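Local structure of walker-Type ATPase (Pyrococcus abyssi, 2QEN) at residues P202-F216 against I228-L242. The protein binds ADP and magnesium and is probably a P-loop ATPase whose cellular role is unknown. The protein carries 1 engineered substitution. Residues are numbered along the deposited sequence; the frame is centred on the assembly and turned at random.
Sequences PFDKDTSVEFLKRGF and IEEAVELLDGIPGWL. With ADP (adenosine-5'-diphosphate), chain C.
P202 CG lies alongside I238 CD1, 4.1 Å away, the two side chains running in the same direction, and the next peptide makes the one hydrogen bond between the segments, F203 N to G237 O at 3.0 Å. The type I' turn around D236 and G237 brings the chain so near that a CB on G237 would strike F203 O; glycine suits this crowding and the backbone angles. P239 CG sits over one face of the F203 ring, 4.1 Å from its centroid, a CH-pi contact, while L242 CD1 and ADP N6 lie at its edge; P239 CB lies 3.4 Å from ADP C8. Were alanine to replace F203, P239 CG would probably lose the face it covers and L242 CD1 an edge neighbour, opening a gap beside ADP N6. D204 caps helix 205-216, its OD1 accepting from T207 N at 2.9 Å. K205 reaches E229 in a long salt bridge, NZ to OE2 3.9 Å. S208 is small enough for V232 to approach its CB, and its OG, beside its backbone N (chi1 -59°), turns back to D204 O. F211 touches L242 CB with CE1 and meets ADP C2 with CE2 at 3.5 Å; F15 packs edge-to-face against it. Branched L212 fills a hole among I228, A231, V232 and L242, and I228 enters one formed by V209, L212, K213 and F216. This knobs-into-holes packing joins helices 205-216 and 228-235, L242 of the next helix completing the hole around L212. Charge stays at the margin, and the packing of F203, F211 and P239 beside the adenosine is probably coupled to this apolar core.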
ATOM      1  N   PRO A 202      -6.807  -5.500  -8.486  1.00 28.85           N
ATOM      2  CA  PRO A 202      -7.225  -4.682  -9.631  1.00 29.13           C
ATOM      3  C   PRO A 202      -8.682  -4.918 -10.000  1.00 29.29           C
ATOM      4  O   PRO A 202      -9.163  -6.041  -9.881  1.00 30.11           O
ATOM      5  CB  PRO A 202      -6.341  -5.198 -10.778  1.00 28.54           C
ATOM      6  CG  PRO A 202      -5.117  -5.705 -10.125  1.00 28.31           C
ATOM      7  CD  PRO A 202      -5.577  -6.266  -8.788  1.00 28.94           C
ATOM      8  N   PHE A 203      -9.371  -3.866 -10.436  1.00 29.39           N
ATOM      9  CA  PHE A 203     -10.715  -3.979 -10.985  1.00 29.51           C
ATOM     10  C   PHE A 203     -10.730  -4.998 -12.117  1.00 29.90           C
ATOM     11  O   PHE A 203      -9.757  -5.102 -12.877  1.00 29.47           O
ATOM     12  CB  PHE A 203     -11.180  -2.638 -11.578  1.00 29.62           C
ATOM     13  CG  PHE A 203     -11.347  -1.519 -10.571  1.00 30.76           C
ATOM     14  CD1 PHE A 203     -11.758  -1.773  -9.254  1.00 30.75           C
ATOM     15  CD2 PHE A 203     -11.140  -0.189 -10.966  1.00 31.78           C
ATOM     16  CE1 PHE A 203     -11.929  -0.725  -8.340  1.00 31.03           C
ATOM     17  CE2 PHE A 203     -11.318   0.865 -10.055  1.00 32.18           C
ATOM     18  CZ  PHE A 203     -11.701   0.596  -8.743  1.00 30.50           C
ATOM     19  N   ASP A 204     -11.836  -5.730 -12.254  1.00 29.91           N
ATOM     20  CA  ASP A 204     -12.030  -6.548 -13.443  1.00 29.99           C
ATOM     21  C   ASP A 204     -12.289  -5.672 -14.687  1.00 30.27           C
ATOM     22  O   ASP A 204     -12.383  -4.443 -14.584  1.00 30.65           O
ATOM     23  CB  ASP A 204     -13.079  -7.664 -13.226  1.00 30.00           C
ATOM     24  CG  ASP A 204     -14.521  -7.153 -13.057  1.00 30.10           C
ATOM     25  OD1 ASP A 204     -14.853  -6.013 -13.431  1.00 29.17           O
ATOM     26  OD2 ASP A 204     -15.361  -7.947 -12.567  1.00 33.05           O
ATOM     27  N   LYS A 205     -12.357  -6.301 -15.855  1.00 30.23           N
ATOM     28  CA  LYS A 205     -12.613  -5.611 -17.116  1.00 30.38           C
ATOM     29  C   LYS A 205     -13.799  -4.653 -17.052  1.00 29.87           C
ATOM     30  O   LYS A 205     -13.653  -3.459 -17.318  1.00 29.08           O
ATOM     31  CB  LYS A 205     -12.857  -6.640 -18.218  1.00 30.94           C
ATOM     32  CG  LYS A 205     -11.796  -6.700 -19.303  1.00 32.86           C
ATOM     33  CD  LYS A 205     -12.209  -5.910 -20.547  1.00 35.41           C
ATOM     34  CE  LYS A 205     -13.478  -6.437 -21.178  1.00 36.72           C
ATOM     35  NZ  LYS A 205     -14.029  -5.462 -22.181  1.00 37.85           N
ATOM     36  N   ASP A 206     -14.965  -5.186 -16.693  1.00 29.49           N
ATOM     37  CA  ASP A 206     -16.211  -4.418 -16.708  1.00 29.72           C
ATOM     38  C   ASP A 206     -16.232  -3.265 -15.705  1.00 29.10           C
ATOM     39  O   ASP A 206     -16.802  -2.211 -15.984  1.00 28.94           O
ATOM     40  CB  ASP A 206     -17.428  -5.341 -16.515  1.00 29.89           C
ATOM     41  CG  ASP A 206     -17.751  -6.162 -17.765  1.00 31.78           C
ATOM     42  OD1 ASP A 206     -17.059  -6.015 -18.798  1.00 34.72           O
ATOM     43  OD2 ASP A 206     -18.710  -6.956 -17.722  1.00 33.29           O
ATOM     44  N   THR A 207     -15.620  -3.482 -14.540  1.00 29.11           N
ATOM     45  CA  THR A 207     -15.475  -2.456 -13.509  1.00 28.78           C
ATOM     46  C   THR A 207     -14.565  -1.325 -14.008  1.00 28.51           C
ATOM     47  O   THR A 207     -14.915  -0.151 -13.894  1.00 28.58           O
ATOM     48  CB  THR A 207     -14.976  -3.068 -12.172  1.00 29.07           C
ATOM     49  OG1 THR A 207     -15.834  -4.159 -11.792  1.00 29.57           O
ATOM     50  CG2 THR A 207     -14.977  -2.040 -11.049  1.00 29.72           C
ATOM     51  N   SER A 208     -13.419  -1.680 -14.590  1.00 28.11           N
ATOM     52  CA  SER A 208     -12.521  -0.695 -15.220  1.00 28.61           C
ATOM     53  C   SER A 208     -13.222   0.199 -16.252  1.00 28.57           C
ATOM     54  O   SER A 208     -13.066   1.417 -16.221  1.00 28.50           O
ATOM     55  CB  SER A 208     -11.323  -1.385 -15.872  1.00 28.28           C
ATOM     56  OG  SER A 208     -10.596  -2.117 -14.909  1.00 28.69           O
ATOM     57  N   VAL A 209     -13.978  -0.426 -17.158  1.00 28.49           N
ATOM     58  CA  VAL A 209     -14.787   0.276 -18.159  1.00 28.95           C
ATOM     59  C   VAL A 209     -15.786   1.229 -17.500  1.00 28.61           C
ATOM     60  O   VAL A 209     -15.878   2.400 -17.878  1.00 28.10           O
ATOM     61  CB  VAL A 209     -15.520  -0.744 -19.120  1.00 29.09           C
ATOM     62  CG1 VAL A 209     -16.727  -0.109 -19.812  1.00 29.42           C
ATOM     63  CG2 VAL A 209     -14.543  -1.292 -20.173  1.00 29.59           C
ATOM     64  N   GLU A 210     -16.510   0.720 -16.506  1.00 28.42           N
ATOM     65  CA  GLU A 210     -17.450   1.529 -15.725  1.00 29.30           C
ATOM     66  C   GLU A 210     -16.818   2.700 -14.945  1.00 29.05           C
ATOM     67  O   GLU A 210     -17.424   3.784 -14.836  1.00 28.89           O
ATOM     68  CB  GLU A 210     -18.252   0.635 -14.775  1.00 29.64           C
ATOM     69  CG  GLU A 210     -19.605   1.205 -14.420  1.00 32.45           C
ATOM     70  CD  GLU A 210     -20.280   1.869 -15.611  1.00 35.24           C
ATOM     71  OE1 GLU A 210     -20.778   1.130 -16.500  1.00 32.63           O
ATOM     72  OE2 GLU A 210     -20.289   3.132 -15.648  1.00 36.77           O
ATOM     73  N   PHE A 211     -15.619   2.463 -14.413  1.00 28.16           N
ATOM     74  CA  PHE A 211     -14.814   3.481 -13.740  1.00 28.42           C
ATOM     75  C   PHE A 211     -14.563   4.659 -14.680  1.00 27.86           C
ATOM     76  O   PHE A 211     -14.901   5.795 -14.353  1.00 27.75           O
ATOM     77  CB  PHE A 211     -13.489   2.851 -13.265  1.00 28.60           C
ATOM     78  CG  PHE A 211     -12.619   3.763 -12.448  1.00 29.86           C
ATOM     79  CD1 PHE A 211     -11.760   4.689 -13.067  1.00 29.82           C
ATOM     80  CD2 PHE A 211     -12.613   3.670 -11.055  1.00 27.89           C
ATOM     81  CE1 PHE A 211     -10.944   5.537 -12.309  1.00 27.59           C
ATOM     82  CE2 PHE A 211     -11.801   4.498 -10.298  1.00 29.10           C
ATOM     83  CZ  PHE A 211     -10.957   5.440 -10.935  1.00 29.02           C
ATOM     84  N   LEU A 212     -13.991   4.375 -15.849  1.00 27.40           N
ATOM     85  CA  LEU A 212     -13.728   5.387 -16.868  1.00 27.81           C
ATOM     86  C   LEU A 212     -14.994   6.086 -17.359  1.00 27.96           C
ATOM     87  O   LEU A 212     -15.025   7.313 -17.494  1.00 27.67           O
ATOM     88  CB  LEU A 212     -12.983   4.769 -18.063  1.00 27.52           C
ATOM     89  CG  LEU A 212     -11.507   4.424 -17.819  1.00 27.82           C
ATOM     90  CD1 LEU A 212     -10.862   3.905 -19.109  1.00 27.01           C
ATOM     91  CD2 LEU A 212     -10.718   5.643 -17.240  1.00 24.14           C
ATOM     92  N   LYS A 213     -16.032   5.298 -17.615  1.00 28.24           N
ATOM     93  CA  LYS A 213     -17.337   5.820 -18.009  1.00 28.88           C
ATOM     94  C   LYS A 213     -17.887   6.844 -17.024  1.00 29.01           C
ATOM     95  O   LYS A 213     -18.314   7.917 -17.438  1.00 29.11           O
ATOM     96  CB  LYS A 213     -18.329   4.673 -18.211  1.00 28.47           C
ATOM     97  CG  LYS A 213     -18.188   3.998 -19.568  1.00 30.05           C
ATOM     98  CD  LYS A 213     -19.165   2.828 -19.764  1.00 30.00           C
ATOM     99  CE  LYS A 213     -20.621   3.266 -19.699  1.00 33.63           C
ATOM    100  NZ  LYS A 213     -20.876   4.442 -20.587  1.00 36.72           N
ATOM    101  N   ARG A 214     -17.868   6.515 -15.730  1.00 29.54           N
ATOM    102  CA  ARG A 214     -18.307   7.441 -14.679  1.00 30.46           C
ATOM    103  C   ARG A 214     -17.475   8.733 -14.688  1.00 30.33           C
ATOM    104  O   ARG A 214     -18.036   9.834 -14.654  1.00 30.64           O
ATOM    105  CB  ARG A 214     -18.271   6.773 -13.291  1.00 30.20           C
ATOM    106  CG  ARG A 214     -18.913   7.596 -12.192  1.00 31.28           C
ATOM    107  CD  ARG A 214     -18.929   6.870 -10.842  1.00 32.54           C
ATOM    108  NE  ARG A 214     -20.185   6.154 -10.578  1.00 36.81           N
ATOM    109  CZ  ARG A 214     -20.438   5.468  -9.460  1.00 38.67           C
ATOM    110  NH1 ARG A 214     -19.522   5.400  -8.499  1.00 40.37           N
ATOM    111  NH2 ARG A 214     -21.606   4.850  -9.295  1.00 38.83           N
ATOM    112  N   GLY A 215     -16.148   8.592 -14.759  1.00 30.09           N
ATOM    113  CA  GLY A 215     -15.233   9.735 -14.816  1.00 29.75           C
ATOM    114  C   GLY A 215     -15.545  10.761 -15.900  1.00 29.74           C
ATOM    115  O   GLY A 215     -15.475  11.962 -15.655  1.00 29.99           O
ATOM    116  N   PHE A 216     -15.882  10.288 -17.096  1.00 29.76           N
ATOM    117  CA  PHE A 216     -16.230  11.157 -18.221  1.00 29.95           C
ATOM    118  C   PHE A 216     -17.660  11.699 -18.109  1.00 30.90           C
ATOM    119  O   PHE A 216     -17.929  12.842 -18.479  1.00 30.98           O
ATOM    120  CB  PHE A 216     -16.011  10.432 -19.550  1.00 28.86           C
ATOM    121  CG  PHE A 216     -14.561  10.137 -19.847  1.00 28.09           C
ATOM    122  CD1 PHE A 216     -13.648  11.177 -20.044  1.00 26.26           C
ATOM    123  CD2 PHE A 216     -14.101   8.820 -19.935  1.00 26.52           C
ATOM    124  CE1 PHE A 216     -12.295  10.911 -20.311  1.00 25.26           C
ATOM    125  CE2 PHE A 216     -12.749   8.550 -20.201  1.00 26.20           C
ATOM    126  CZ  PHE A 216     -11.853   9.600 -20.395  1.00 26.16           C
ATOM    127  N   ILE A 228     -12.418   3.780 -24.682  1.00 31.34           N
ATOM    128  CA  ILE A 228     -12.440   3.269 -23.310  1.00 31.66           C
ATOM    129  C   ILE A 228     -11.962   1.803 -23.254  1.00 32.14           C
ATOM    130  O   ILE A 228     -11.163   1.444 -22.386  1.00 32.36           O
ATOM    131  CB  ILE A 228     -13.828   3.506 -22.624  1.00 31.93           C
ATOM    132  CG1 ILE A 228     -13.935   4.988 -22.194  1.00 31.20           C
ATOM    133  CG2 ILE A 228     -14.042   2.550 -21.416  1.00 31.02           C
ATOM    134  CD1 ILE A 228     -15.344   5.488 -22.004  1.00 30.97           C
ATOM    135  N   GLU A 229     -12.417   0.977 -24.194  1.00 32.21           N
ATOM    136  CA  GLU A 229     -11.928  -0.404 -24.301  1.00 33.04           C
ATOM    137  C   GLU A 229     -10.416  -0.462 -24.499  1.00 33.05           C
ATOM    138  O   GLU A 229      -9.731  -1.223 -23.819  1.00 32.22           O
ATOM    139  CB  GLU A 229     -12.635  -1.159 -25.430  1.00 33.42           C
ATOM    140  CG  GLU A 229     -14.139  -1.161 -25.290  1.00 36.15           C
ATOM    141  CD  GLU A 229     -14.790  -2.374 -25.909  1.00 40.72           C
ATOM    142  OE1 GLU A 229     -14.839  -2.454 -27.165  1.00 41.86           O
ATOM    143  OE2 GLU A 229     -15.268  -3.235 -25.127  1.00 41.33           O
ATOM    144  N   GLU A 230      -9.900   0.355 -25.421  1.00 33.34           N
ATOM    145  CA  GLU A 230      -8.456   0.432 -25.666  1.00 34.25           C
ATOM    146  C   GLU A 230      -7.666   0.909 -24.427  1.00 33.55           C
ATOM    147  O   GLU A 230      -6.587   0.404 -24.142  1.00 33.77           O
ATOM    148  CB  GLU A 230      -8.161   1.315 -26.888  1.00 35.05           C
ATOM    149  CG  GLU A 230      -6.782   1.114 -27.508  1.00 38.46           C
ATOM    150  CD  GLU A 230      -6.732  -0.015 -28.526  1.00 41.69           C
ATOM    151  OE1 GLU A 230      -7.283   0.125 -29.652  1.00 41.97           O
ATOM    152  OE2 GLU A 230      -6.121  -1.054 -28.198  1.00 45.35           O
ATOM    153  N   ALA A 231      -8.196   1.876 -23.685  1.00 33.29           N
ATOM    154  CA  ALA A 231      -7.522   2.339 -22.463  1.00 32.77           C
ATOM    155  C   ALA A 231      -7.429   1.221 -21.405  1.00 32.84           C
ATOM    156  O   ALA A 231      -6.412   1.074 -20.740  1.00 32.74           O
ATOM    157  CB  ALA A 231      -8.215   3.560 -21.900  1.00 32.45           C
ATOM    158  N   VAL A 232      -8.482   0.426 -21.274  1.00 32.75           N
ATOM    159  CA  VAL A 232      -8.517  -0.653 -20.282  1.00 33.42           C
ATOM    160  C   VAL A 232      -7.608  -1.838 -20.678  1.00 33.98           C
ATOM    161  O   VAL A 232      -7.009  -2.484 -19.823  1.00 34.45           O
ATOM    162  CB  VAL A 232      -9.979  -1.105 -20.003  1.00 33.07           C
ATOM    163  CG1 VAL A 232     -10.019  -2.413 -19.192  1.00 32.65           C
ATOM    164  CG2 VAL A 232     -10.746   0.011 -19.299  1.00 30.45           C
ATOM    165  N   GLU A 233      -7.493  -2.104 -21.968  1.00 34.91           N
ATOM    166  CA  GLU A 233      -6.527  -3.082 -22.467  1.00 35.91           C
ATOM    167  C   GLU A 233      -5.082  -2.678 -22.174  1.00 35.99           C
ATOM    168  O   GLU A 233      -4.257  -3.539 -21.882  1.00 35.93           O
ATOM    169  CB  GLU A 233      -6.719  -3.327 -23.956  1.00 36.35           C
ATOM    170  CG  GLU A 233      -7.991  -4.111 -24.323  1.00 40.01           C
ATOM    171  CD  GLU A 233      -8.289  -5.325 -23.408  1.00 43.34           C
ATOM    172  OE1 GLU A 233      -8.486  -5.135 -22.174  1.00 42.52           O
ATOM    173  OE2 GLU A 233      -8.379  -6.461 -23.937  1.00 42.93           O
ATOM    174  N   LEU A 234      -4.772  -1.379 -22.243  1.00 35.76           N
ATOM    175  CA  LEU A 234      -3.445  -0.919 -21.840  1.00 36.14           C
ATOM    176  C   LEU A 234      -3.279  -0.763 -20.327  1.00 36.14           C
ATOM    177  O   LEU A 234      -2.200  -1.037 -19.792  1.00 36.52           O
ATOM    178  CB  LEU A 234      -3.049   0.393 -22.534  1.00 36.31           C
ATOM    179  CG  LEU A 234      -2.392   0.404 -23.930  1.00 37.78           C
ATOM    180  CD1 LEU A 234      -1.659  -0.896 -24.260  1.00 37.33           C
ATOM    181  CD2 LEU A 234      -3.389   0.719 -25.016  1.00 38.92           C
ATOM    182  N   LEU A 235      -4.328  -0.319 -19.637  1.00 35.59           N
ATOM    183  CA  LEU A 235      -4.192   0.036 -18.217  1.00 35.87           C
ATOM    184  C   LEU A 235      -4.704  -0.990 -17.168  1.00 35.47           C
ATOM    185  O   LEU A 235      -4.495  -0.791 -15.975  1.00 35.12           O
ATOM    186  CB  LEU A 235      -4.734   1.460 -17.940  1.00 35.11           C
ATOM    187  CG  LEU A 235      -4.198   2.620 -18.799  1.00 35.91           C
ATOM    188  CD1 LEU A 235      -4.911   3.967 -18.476  1.00 33.59           C
ATOM    189  CD2 LEU A 235      -2.666   2.792 -18.731  1.00 34.68           C
ATOM    190  N   ASP A 236      -5.410  -2.028 -17.623  1.00 36.10           N
ATOM    191  CA  ASP A 236      -5.727  -3.272 -16.844  1.00 36.66           C
ATOM    192  C   ASP A 236      -6.190  -3.183 -15.352  1.00 36.37           C
ATOM    193  O   ASP A 236      -5.702  -3.929 -14.461  1.00 35.98           O
ATOM    194  CB  ASP A 236      -4.578  -4.302 -16.983  1.00 37.66           C
ATOM    195  CG  ASP A 236      -4.593  -5.113 -18.340  1.00 40.68           C
ATOM    196  OD1 ASP A 236      -5.416  -4.878 -19.272  1.00 43.40           O
ATOM    197  OD2 ASP A 236      -3.747  -6.033 -18.459  1.00 43.83           O
ATOM    198  N   GLY A 237      -7.141  -2.300 -15.060  1.00 35.60           N
ATOM    199  CA  GLY A 237      -7.779  -2.340 -13.716  1.00 33.80           C
ATOM    200  C   GLY A 237      -7.040  -1.694 -12.546  1.00 33.35           C
ATOM    201  O   GLY A 237      -7.489  -1.791 -11.392  1.00 32.58           O
ATOM    202  N   ILE A 238      -5.917  -1.033 -12.823  1.00 32.79           N
ATOM    203  CA  ILE A 238      -5.182  -0.322 -11.779  1.00 32.64           C
ATOM    204  C   ILE A 238      -5.752   1.097 -11.657  1.00 31.88           C
ATOM    205  O   ILE A 238      -5.589   1.901 -12.568  1.00 31.90           O
ATOM    206  CB  ILE A 238      -3.645  -0.263 -12.057  1.00 33.27           C
ATOM    207  CG1 ILE A 238      -3.099  -1.641 -12.486  1.00 35.40           C
ATOM    208  CG2 ILE A 238      -2.882   0.361 -10.854  1.00 31.66           C
ATOM    209  CD1 ILE A 238      -2.755  -2.584 -11.363  1.00 36.57           C
ATOM    210  N   PRO A 239      -6.455   1.393 -10.551  1.00 31.43           N
ATOM    211  CA  PRO A 239      -7.115   2.690 -10.430  1.00 31.29           C
ATOM    212  C   PRO A 239      -6.154   3.876 -10.533  1.00 31.20           C
ATOM    213  O   PRO A 239      -6.548   4.911 -11.043  1.00 31.15           O
ATOM    214  CB  PRO A 239      -7.754   2.633  -9.037  1.00 31.03           C
ATOM    215  CG  PRO A 239      -7.910   1.172  -8.750  1.00 31.23           C
ATOM    216  CD  PRO A 239      -6.709   0.538  -9.372  1.00 31.30           C
ATOM    217  N   GLY A 240      -4.915   3.716 -10.061  1.00 30.76           N
ATOM    218  CA  GLY A 240      -3.911   4.783 -10.133  1.00 30.99           C
ATOM    219  C   GLY A 240      -3.684   5.249 -11.565  1.00 31.15           C
ATOM    220  O   GLY A 240      -3.660   6.452 -11.836  1.00 31.52           O
ATOM    221  N   TRP A 241      -3.560   4.292 -12.486  1.00 30.31           N
ATOM    222  CA  TRP A 241      -3.340   4.610 -13.896  1.00 29.97           C
ATOM    223  C   TRP A 241      -4.619   5.048 -14.625  1.00 29.51           C
ATOM    224  O   TRP A 241      -4.576   5.921 -15.489  1.00 29.24           O
ATOM    225  CB  TRP A 241      -2.644   3.450 -14.609  1.00 29.54           C
ATOM    226  CG  TRP A 241      -1.349   2.982 -13.916  1.00 29.10           C
ATOM    227  CD1 TRP A 241      -1.024   1.700 -13.578  1.00 29.92           C
ATOM    228  CD2 TRP A 241      -0.234   3.798 -13.501  1.00 28.70           C
ATOM    229  NE1 TRP A 241       0.218   1.665 -12.975  1.00 30.38           N
ATOM    230  CE2 TRP A 241       0.720   2.939 -12.915  1.00 29.15           C
ATOM    231  CE3 TRP A 241       0.043   5.168 -13.564  1.00 29.91           C
ATOM    232  CZ2 TRP A 241       1.936   3.400 -12.416  1.00 29.09           C
ATOM    233  CZ3 TRP A 241       1.251   5.637 -13.029  1.00 29.99           C
ATOM    234  CH2 TRP A 241       2.185   4.746 -12.476  1.00 29.86           C
ATOM    235  N   LEU A 242      -5.752   4.462 -14.248  1.00 29.21           N
ATOM    236  CA  LEU A 242      -7.057   4.851 -14.800  1.00 28.97           C
ATOM    237  C   LEU A 242      -7.421   6.318 -14.506  1.00 29.15           C
ATOM    238  O   LEU A 242      -8.014   6.991 -15.351  1.00 28.98           O
ATOM    239  CB  LEU A 242      -8.168   3.906 -14.308  1.00 28.04           C
ATOM    240  CG  LEU A 242      -8.154   2.425 -14.753  1.00 26.80           C
ATOM    241  CD1 LEU A 242      -9.232   1.618 -14.023  1.00 23.40           C
ATOM    242  CD2 LEU A 242      -8.286   2.254 -16.251  1.00 23.29           C
TER
HETATM  243  PB  ADP C 999      -2.038   2.121  -2.856  1.00 25.32           P
HETATM  244  O1B ADP C 999      -2.719   0.782  -2.997  1.00 26.10           O
HETATM  245  O2B ADP C 999      -2.168   2.683  -1.458  1.00 25.79           O
HETATM  246  O3B ADP C 999      -0.628   2.198  -3.380  1.00 26.33           O
HETATM  247  PA  ADP C 999      -3.689   4.472  -3.558  1.00 26.61           P
HETATM  248  O1A ADP C 999      -4.830   4.292  -2.591  1.00 25.17           O
HETATM  249  O2A ADP C 999      -2.711   5.589  -3.369  1.00 22.84           O
HETATM  250  O3A ADP C 999      -2.896   3.070  -3.832  1.00 26.10           O
HETATM  251  O5' ADP C 999      -4.399   4.617  -5.004  1.00 26.65           O
HETATM  252  C5' ADP C 999      -3.724   5.120  -6.161  1.00 25.42           C
HETATM  253  C4' ADP C 999      -4.588   6.231  -6.771  1.00 26.73           C
HETATM  254  O4' ADP C 999      -5.670   5.665  -7.535  1.00 25.55           O
HETATM  255  C3' ADP C 999      -5.285   7.143  -5.761  1.00 26.32           C
HETATM  256  O3' ADP C 999      -4.524   8.304  -5.453  1.00 27.79           O
HETATM  257  C2' ADP C 999      -6.520   7.581  -6.483  1.00 26.33           C
HETATM  258  O2' ADP C 999      -6.069   8.469  -7.502  1.00 25.75           O
HETATM  259  C1' ADP C 999      -6.891   6.369  -7.283  1.00 24.43           C
HETATM  260  N9  ADP C 999      -7.852   5.410  -6.693  1.00 24.15           N
HETATM  261  C8  ADP C 999      -7.518   4.281  -6.040  1.00 23.37           C
HETATM  262  N7  ADP C 999      -8.617   3.569  -5.695  1.00 23.56           N
HETATM  263  C5  ADP C 999      -9.690   4.253  -6.134  1.00 23.88           C
HETATM  264  C6  ADP C 999     -11.156   4.074  -6.104  1.00 23.98           C
HETATM  265  N6  ADP C 999     -11.712   2.988  -5.521  1.00 23.88           N
HETATM  266  N1  ADP C 999     -11.923   5.031  -6.686  1.00 23.78           N
HETATM  267  C2  ADP C 999     -11.387   6.116  -7.255  1.00 23.87           C
HETATM  268  N3  ADP C 999     -10.062   6.337  -7.342  1.00 24.64           N
HETATM  269  C4  ADP C 999      -9.178   5.463  -6.803  1.00 24.21           C